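Local coordinates for A-type flavoprotein (Giardia intestinalis, PDB 2Q9U) that probably scavenges oxygen, reducing it at a diiron centre with electrons passed on by a bound flavin mononucleotide, at residues A71-L75 against D76-Y80. Sequence-based numbering, arbitrary orientation.
Sequences ACCPL and DKIKY
A short 3-10 turn, L75 to K77, flanked by P74 and I78, makes a local contact in the link between helix 62-72 and strand 80-82. Two successive backbone hydrogen bonds hold it, each spanning three residues. K77 N donates to P74 O at 3.0 Å, and I78 N donates to L75 O at 3.2 Å. Neither donor lies in the plane of its carbonyl; the second stands 66° out of it. L75 O is gripped twice, because a water also donates to it at 2.7 Å. The same water donates to I78 O at 2.8 Å and so bridges the turn to the residue that leaves it.

C73 and I78 pack against each other beside the turn. With SG anti to the backbone N (chi1 -176°), the sulfur of C73 meets K77 CB at 3.7 Å and the I78 methyl CD1 at 3.9 Å. Both C73 and I78 are buried and pack on F45 of strand 39-46. The turn is part of the return link of a beta-alpha-beta crossover in the metallo-beta-lactamase-like domain. The crossover runs from strand 52-54 through helix 62-72 to strand 80-82, its parallel neighbour in the mixed sheet. The turn lies away from the diiron and FMN sites.

P74, D76 and K77 are exposed. D76 CB points away from 71-75, but with CG between the backbone N and the carbonyl carbon (chi1 68°), OD1 comes to 3.6 Å from P74 CB. Beyond CB, the K77 chain leads away. The L75 side chain points away from 76-80 and packs on L66 and I69 of helix 62-72 and on F101. The backbone carbonyl of D76 accepts a hydrogen bond from N103 ND2.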
loop_
_atom_site.group_PDB
_atom_site.type_symbol
_atom_site.label_atom_id
_atom_site.label_comp_id
_atom_site.label_asym_id
_atom_site.label_seq_id
_atom_site.Cartn_x
_atom_site.Cartn_y
_atom_site.Cartn_z
ATOM N N ALA A 71 15.869 -4.006 -35.074
ATOM C CA ALA A 71 15.943 -5.422 -35.405
ATOM C C ALA A 71 15.198 -5.692 -36.706
ATOM O O ALA A 71 15.556 -6.610 -37.441
ATOM C CB ALA A 71 15.393 -6.280 -34.284
ATOM N N CYS A 72 14.182 -4.873 -36.984
ATOM C CA CYS A 72 13.415 -4.935 -38.229
ATOM C C CYS A 72 14.020 -4.137 -39.382
ATOM O O CYS A 72 13.939 -4.563 -40.536
ATOM C CB CYS A 72 12.006 -4.404 -38.006
ATOM S SG CYS A 72 10.980 -5.434 -36.918
ATOM N N CYS A 73 14.553 -2.957 -39.071
ATOM C CA CYS A 73 15.026 -2.039 -40.100
ATOM C C CYS A 73 16.000 -1.047 -39.465
ATOM O O CYS A 73 15.695 -0.513 -38.407
ATOM C CB CYS A 73 13.828 -1.274 -40.653
ATOM S SG CYS A 73 14.171 -0.171 -42.014
ATOM N N PRO A 74 17.154 -0.754 -40.128
ATOM C CA PRO A 74 18.036 0.273 -39.570
ATOM C C PRO A 74 17.274 1.581 -39.378
ATOM O O PRO A 74 16.422 1.912 -40.201
ATOM C CB PRO A 74 19.095 0.459 -40.671
ATOM C CG PRO A 74 19.163 -0.910 -41.326
ATOM C CD PRO A 74 17.687 -1.312 -41.384
ATOM N N LEU A 75 17.561 2.302 -38.296
ATOM C CA LEU A 75 16.809 3.520 -37.980
ATOM C C LEU A 75 16.894 4.565 -39.081
ATOM O O LEU A 75 15.909 5.257 -39.321
ATOM C CB LEU A 75 17.237 4.134 -36.652
ATOM C CG LEU A 75 17.042 3.232 -35.427
ATOM C CD1 LEU A 75 17.540 3.983 -34.230
ATOM C CD2 LEU A 75 15.557 2.769 -35.233
ATOM N N ASP A 76 18.055 4.655 -39.755
ATOM C CA ASP A 76 18.246 5.602 -40.868
ATOM C C ASP A 76 17.463 5.256 -42.135
ATOM O O ASP A 76 17.374 6.080 -43.058
ATOM C CB ASP A 76 19.745 5.848 -41.188
ATOM C CG ASP A 76 20.457 4.621 -41.777
ATOM O OD1 ASP A 76 19.792 3.628 -42.189
ATOM O OD2 ASP A 76 21.721 4.666 -41.871
ATOM N N LYS A 77 16.869 4.064 -42.171
ATOM C CA LYS A 77 16.013 3.654 -43.292
ATOM C C LYS A 77 14.511 3.793 -43.049
ATOM O O LYS A 77 13.690 3.598 -43.982
ATOM C CB LYS A 77 16.357 2.234 -43.742
ATOM C CG LYS A 77 17.635 2.231 -44.593
ATOM C CD LYS A 77 17.991 0.832 -45.107
ATOM C CE LYS A 77 17.445 0.536 -46.495
ATOM N NZ LYS A 77 18.126 -0.685 -47.073
ATOM N N ILE A 78 14.142 4.164 -41.820
ATOM C CA ILE A 78 12.745 4.496 -41.539
ATOM C C ILE A 78 12.380 5.784 -42.281
ATOM O O ILE A 78 13.045 6.826 -42.099
ATOM C CB ILE A 78 12.497 4.644 -40.001
ATOM C CG1 ILE A 78 12.899 3.344 -39.261
ATOM C CG2 ILE A 78 11.030 5.088 -39.713
ATOM C CD1 ILE A 78 12.035 2.090 -39.608
ATOM N N LYS A 79 11.360 5.703 -43.132
ATOM C CA LYS A 79 10.878 6.869 -43.912
ATOM C C LYS A 79 9.780 7.668 -43.201
ATOM O O LYS A 79 9.765 8.897 -43.273
ATOM C CB LYS A 79 10.396 6.438 -45.314
ATOM C CG LYS A 79 9.658 7.564 -46.138
ATOM C CD LYS A 79 10.617 8.731 -46.496
ATOM C CE LYS A 79 9.901 9.889 -47.205
ATOM N NZ LYS A 79 10.934 10.909 -47.619
ATOM N N TYR A 80 8.852 6.968 -42.537
ATOM C CA TYR A 80 7.733 7.620 -41.841
ATOM C C TYR A 80 7.574 7.102 -40.411
ATOM O O TYR A 80 7.675 5.882 -40.139
ATOM C CB TYR A 80 6.399 7.418 -42.583
ATOM C CG TYR A 80 6.380 7.999 -43.982
ATOM C CD1 TYR A 80 6.430 9.385 -44.186
ATOM C CD2 TYR A 80 6.318 7.169 -45.099
ATOM C CE1 TYR A 80 6.427 9.921 -45.487
ATOM C CE2 TYR A 80 6.302 7.697 -46.397
ATOM C CZ TYR A 80 6.367 9.075 -46.578
ATOM O OH TYR A 80 6.358 9.583 -47.871
HETATM O O HOH W 1 15.195 7.564 -40.518
#